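Long-range contact in metallo-beta-lactamase superfamily protein (Thermus thermophilus, PDB 2ZWR), which belongs to the metallo-beta-lactamase superfamily, carries zinc in a dinuclear metal site and is probably a hydrolase: residues V74-G86 against L120-F132. Residues are numbered along the deposited sequence; the frame is centred on the assembly and turned at random.
With ZN (zinc ion), chain F; ZN (zinc ion), chain D.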
loop_
_atom_site.group_PDB
_atom_site.type_symbol
_atom_site.label_atom_id
_atom_site.label_comp_id
_atom_site.label_asym_id
_atom_site.label_seq_id
_atom_site.Cartn_x
_atom_site.Cartn_y
_atom_site.Cartn_z
ATOM N N VAL A 74 -7.695 -2.833 10.521
ATOM C CA VAL A 74 -6.784 -2.061 9.695
ATOM C C VAL A 74 -5.382 -2.213 10.244
ATOM O O VAL A 74 -5.131 -1.887 11.399
ATOM C CB VAL A 74 -7.166 -0.557 9.657
ATOM C CG1 VAL A 74 -6.176 0.226 8.808
ATOM C CG2 VAL A 74 -8.576 -0.376 9.114
ATOM N N TYR A 75 -4.474 -2.715 9.405
ATOM C CA TYR A 75 -3.086 -2.920 9.776
ATOM C C TYR A 75 -2.220 -1.790 9.222
ATOM O O TYR A 75 -2.232 -1.518 8.011
ATOM C CB TYR A 75 -2.595 -4.281 9.254
ATOM C CG TYR A 75 -3.156 -5.453 10.020
ATOM C CD1 TYR A 75 -2.432 -6.036 11.054
ATOM C CD2 TYR A 75 -4.431 -5.959 9.728
ATOM C CE1 TYR A 75 -2.952 -7.118 11.778
ATOM C CE2 TYR A 75 -4.968 -7.017 10.446
ATOM C CZ TYR A 75 -4.221 -7.596 11.467
ATOM O OH TYR A 75 -4.740 -8.651 12.172
ATOM N N LEU A 76 -1.474 -1.144 10.118
ATOM C CA LEU A 76 -0.588 -0.048 9.748
ATOM C C LEU A 76 0.627 -0.036 10.647
ATOM O O LEU A 76 0.504 -0.280 11.849
ATOM C CB LEU A 76 -1.319 1.295 9.894
ATOM C CG LEU A 76 -0.565 2.590 9.599
ATOM C CD1 LEU A 76 -0.438 2.830 8.092
ATOM C CD2 LEU A 76 -1.277 3.742 10.287
ATOM N N HIS A 77 1.795 0.245 10.068
ATOM C CA HIS A 77 2.999 0.483 10.867
ATOM C C HIS A 77 2.781 1.723 11.756
ATOM O O HIS A 77 2.384 2.789 11.264
ATOM C CB HIS A 77 4.215 0.673 9.960
ATOM C CG HIS A 77 5.526 0.511 10.660
ATOM N ND1 HIS A 77 6.072 1.499 11.452
ATOM C CD2 HIS A 77 6.402 -0.522 10.689
ATOM C CE1 HIS A 77 7.224 1.078 11.946
ATOM N NE2 HIS A 77 7.451 -0.142 11.490
ATOM N N PRO A 78 3.041 1.586 13.071
ATOM C CA PRO A 78 2.797 2.656 14.043
ATOM C C PRO A 78 3.513 3.981 13.734
ATOM O O PRO A 78 3.060 5.033 14.180
ATOM C CB PRO A 78 3.299 2.061 15.369
ATOM C CG PRO A 78 4.181 0.924 14.980
ATOM C CD PRO A 78 3.593 0.380 13.717
ATOM N N LEU A 79 4.617 3.930 12.992
ATOM C CA LEU A 79 5.309 5.169 12.615
ATOM C C LEU A 79 4.523 6.011 11.584
ATOM O O LEU A 79 4.817 7.188 11.405
ATOM C CB LEU A 79 6.741 4.898 12.154
ATOM C CG LEU A 79 7.769 4.554 13.251
ATOM C CD1 LEU A 79 9.138 4.367 12.653
ATOM C CD2 LEU A 79 7.819 5.636 14.334
ATOM N N ASP A 80 3.508 5.425 10.944
ATOM C CA ASP A 80 2.606 6.210 10.062
ATOM C C ASP A 80 1.276 6.642 10.704
ATOM O O ASP A 80 0.405 7.199 10.013
ATOM C CB ASP A 80 2.338 5.489 8.738
ATOM C CG ASP A 80 3.269 5.947 7.626
ATOM O OD1 ASP A 80 4.310 6.558 7.942
ATOM O OD2 ASP A 80 2.958 5.717 6.435
ATOM N N LEU A 81 1.114 6.383 12.005
ATOM C CA LEU A 81 -0.093 6.805 12.730
ATOM C C LEU A 81 -0.375 8.312 12.658
ATOM O O LEU A 81 -1.528 8.696 12.459
ATOM C CB LEU A 81 -0.056 6.378 14.202
ATOM C CG LEU A 81 -1.056 5.372 14.788
ATOM C CD1 LEU A 81 -2.371 5.215 14.015
ATOM C CD2 LEU A 81 -0.385 4.028 15.023
ATOM N N PRO A 82 0.660 9.169 12.856
ATOM C CA PRO A 82 0.398 10.608 12.735
ATOM C C PRO A 82 -0.138 11.000 11.360
ATOM O O PRO A 82 -1.025 11.846 11.275
ATOM C CB PRO A 82 1.771 11.240 13.003
ATOM C CG PRO A 82 2.464 10.223 13.875
ATOM C CD PRO A 82 2.063 8.921 13.254
ATOM N N LEU A 83 0.380 10.374 10.304
ATOM C CA LEU A 83 -0.139 10.583 8.961
ATOM C C LEU A 83 -1.587 10.091 8.846
ATOM O O LEU A 83 -2.441 10.764 8.266
ATOM C CB LEU A 83 0.744 9.887 7.921
ATOM C CG LEU A 83 2.154 10.412 7.654
ATOM C CD1 LEU A 83 2.890 9.481 6.704
ATOM C CD2 LEU A 83 2.142 11.822 7.094
ATOM N N TYR A 84 -1.850 8.924 9.426
ATOM C CA TYR A 84 -3.155 8.289 9.351
ATOM C C TYR A 84 -4.201 9.146 10.052
ATOM O O TYR A 84 -5.285 9.378 9.515
ATOM C CB TYR A 84 -3.072 6.896 9.968
ATOM C CG TYR A 84 -4.326 6.053 9.931
ATOM C CD1 TYR A 84 -4.601 5.216 8.849
ATOM C CD2 TYR A 84 -5.213 6.059 11.003
ATOM C CE1 TYR A 84 -5.747 4.412 8.833
ATOM C CE2 TYR A 84 -6.347 5.280 11.001
ATOM C CZ TYR A 84 -6.608 4.448 9.919
ATOM O OH TYR A 84 -7.752 3.683 9.934
ATOM N N GLU A 85 -3.848 9.644 11.231
ATOM C CA GLU A 85 -4.764 10.422 12.055
ATOM C C GLU A 85 -5.189 11.753 11.438
ATOM O O GLU A 85 -6.315 12.191 11.649
ATOM C CB GLU A 85 -4.157 10.632 13.444
ATOM C CG GLU A 85 -4.085 9.330 14.241
ATOM C CD GLU A 85 -3.297 9.450 15.523
ATOM O OE1 GLU A 85 -2.262 10.154 15.533
ATOM O OE2 GLU A 85 -3.711 8.817 16.528
ATOM N N GLY A 86 -4.291 12.385 10.684
ATOM C CA GLY A 86 -4.585 13.652 10.035
ATOM C C GLY A 86 -4.813 13.583 8.537
ATOM O O GLY A 86 -4.808 14.613 7.882
ATOM N N LEU A 120 8.112 -5.955 5.355
ATOM C CA LEU A 120 9.390 -5.264 5.238
ATOM C C LEU A 120 9.165 -3.801 5.593
ATOM O O LEU A 120 8.389 -3.123 4.921
ATOM C CB LEU A 120 9.913 -5.359 3.799
ATOM C CG LEU A 120 10.653 -6.598 3.257
ATOM C CD1 LEU A 120 10.221 -7.895 3.900
ATOM C CD2 LEU A 120 10.505 -6.689 1.743
ATOM N N HIS A 121 9.818 -3.319 6.646
ATOM C CA HIS A 121 9.761 -1.908 6.965
ATOM C C HIS A 121 10.776 -1.160 6.117
ATOM O O HIS A 121 11.991 -1.300 6.304
ATOM C CB HIS A 121 9.994 -1.630 8.456
ATOM C CG HIS A 121 9.857 -0.181 8.820
ATOM N ND1 HIS A 121 10.824 0.511 9.517
ATOM C CD2 HIS A 121 8.873 0.715 8.557
ATOM C CE1 HIS A 121 10.436 1.762 9.686
ATOM N NE2 HIS A 121 9.257 1.916 9.111
ATOM N N LEU A 122 10.252 -0.350 5.201
ATOM C CA LEU A 122 11.040 0.307 4.188
ATOM C C LEU A 122 10.688 1.796 4.144
ATOM O O LEU A 122 9.989 2.236 3.238
ATOM C CB LEU A 122 10.785 -0.357 2.822
ATOM C CG LEU A 122 11.179 -1.838 2.667
ATOM C CD1 LEU A 122 10.566 -2.463 1.420
ATOM C CD2 LEU A 122 12.714 -2.018 2.683
ATOM N N PRO A 123 11.200 2.585 5.114
ATOM C CA PRO A 123 10.798 3.976 5.245
ATOM C C PRO A 123 11.503 4.848 4.195
ATOM O O PRO A 123 12.393 4.381 3.488
ATOM C CB PRO A 123 11.308 4.343 6.651
ATOM C CG PRO A 123 12.565 3.553 6.784
ATOM C CD PRO A 123 12.262 2.232 6.084
ATOM N N GLY A 124 11.127 6.116 4.122
ATOM C CA GLY A 124 11.744 7.021 3.177
ATOM C C GLY A 124 10.710 7.866 2.471
ATOM O O GLY A 124 10.825 9.089 2.438
ATOM N N HIS A 125 9.711 7.212 1.876
ATOM C CA HIS A 125 8.560 7.918 1.293
ATOM C C HIS A 125 7.648 8.380 2.448
ATOM O O HIS A 125 7.056 9.466 2.397
ATOM C CB HIS A 125 7.834 7.012 0.292
ATOM C CG HIS A 125 6.608 7.618 -0.319
ATOM N ND1 HIS A 125 6.660 8.529 -1.349
ATOM C CD2 HIS A 125 5.294 7.420 -0.061
ATOM C CE1 HIS A 125 5.433 8.882 -1.690
ATOM N NE2 HIS A 125 4.584 8.221 -0.926
ATOM N N SER A 126 7.563 7.548 3.488
ATOM C CA SER A 126 6.928 7.911 4.758
ATOM C C SER A 126 7.584 7.068 5.868
ATOM O O SER A 126 8.172 6.037 5.573
ATOM C CB SER A 126 5.404 7.698 4.706
ATOM O OG SER A 126 5.085 6.320 4.707
ATOM N N PRO A 127 7.514 7.520 7.137
ATOM C CA PRO A 127 8.256 6.850 8.234
ATOM C C PRO A 127 7.828 5.409 8.527
ATOM O O PRO A 127 8.659 4.596 8.966
ATOM C CB PRO A 127 7.983 7.735 9.465
ATOM C CG PRO A 127 7.274 8.943 8.979
ATOM C CD PRO A 127 6.764 8.706 7.596
ATOM N N GLY A 128 6.550 5.107 8.294
ATOM C CA GLY A 128 5.981 3.777 8.547
ATOM C C GLY A 128 5.657 3.020 7.261
ATOM O O GLY A 128 4.779 2.140 7.238
ATOM N N HIS A 129 6.367 3.355 6.186
ATOM C CA HIS A 129 6.110 2.735 4.887
ATOM C C HIS A 129 6.625 1.296 4.904
ATOM O O HIS A 129 7.800 1.058 5.208
ATOM C CB HIS A 129 6.772 3.530 3.750
ATOM C CG HIS A 129 6.250 3.185 2.389
ATOM N ND1 HIS A 129 6.422 1.944 1.816
ATOM C CD2 HIS A 129 5.558 3.918 1.487
ATOM C CE1 HIS A 129 5.852 1.922 0.626
ATOM N NE2 HIS A 129 5.323 3.108 0.400
ATOM N N VAL A 130 5.743 0.349 4.580
ATOM C CA VAL A 130 6.117 -1.069 4.512
ATOM C C VAL A 130 5.896 -1.644 3.117
ATOM O O VAL A 130 5.273 -1.001 2.266
ATOM C CB VAL A 130 5.372 -1.957 5.566
ATOM C CG1 VAL A 130 5.652 -1.478 6.993
ATOM C CG2 VAL A 130 3.862 -2.043 5.282
ATOM N N ALA A 131 6.435 -2.845 2.883
ATOM C CA ALA A 131 6.040 -3.666 1.737
ATOM C C ALA A 131 5.561 -5.014 2.237
ATOM O O ALA A 131 6.061 -5.517 3.251
ATOM C CB ALA A 131 7.204 -3.856 0.760
ATOM N N PHE A 132 4.591 -5.585 1.527
ATOM C CA PHE A 132 4.072 -6.910 1.818
ATOM C C PHE A 132 4.642 -7.872 0.810
ATOM O O PHE A 132 4.279 -7.830 -0.367
ATOM C CB PHE A 132 2.533 -6.920 1.801
ATOM C CG PHE A 132 1.932 -5.944 2.759
ATOM C CD1 PHE A 132 1.857 -6.246 4.113
ATOM C CD2 PHE A 132 1.470 -4.703 2.313
ATOM C CE1 PHE A 132 1.323 -5.339 5.016
ATOM C CE2 PHE A 132 0.925 -3.788 3.197
ATOM C CZ PHE A 132 0.858 -4.100 4.559
HETATM ZN ZN ZN F . 12.563 -0.476 10.318
HETATM ZN ZN ZN D . 2.505 8.002 -0.630
HETATM O O HOH W 1 2.302 0.775 7.194
HETATM O O HOH W 2 0.955 8.587 -1.877
#
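Asp-80 faces the turn Ser-126 to His-129 with both carboxylate oxygens engaged. Asp-80 OD2 receives the hydroxyl of Ser-126 on its syn lone pair (OG to OD2, 2.8 Å), while the amide of Gly-128 drops onto Asp-80 OD1 from well above the carboxylate plane (N to OD1, 2.7 Å). A further bond from Ala-55 N to OD2 means three donors hold the buried carboxylate and fix its rotation.

Alongside, the rings of His-77 and His-121 lie almost parallel, planes at 8° and centroids 4.0 Å apart, in an offset stack that puts His-77 NE2 over His-121 CD2. CG of His-77, anti to the backbone N (chi1 -163°), carries its ring there. Both rings are pinned at their nitrogens: ND1 of His-77 accepts from Leu-79 N, and His-121 gives its NE2 proton to Pro-127 O and binds a zinc ion through ND1. Leu-79 packs against Pro-127, and Leu-83 CD1 meets CD of the Pro-127 ring.

Gly-128 CA lies 3.9 Å from Leu-79 CB. The turn follows the zinc ligand His-125, and Asp-80 also touches the ligand His-54, a second-shell arrangement beside the dinuclear zinc site of the metallo-beta-lactamase fold.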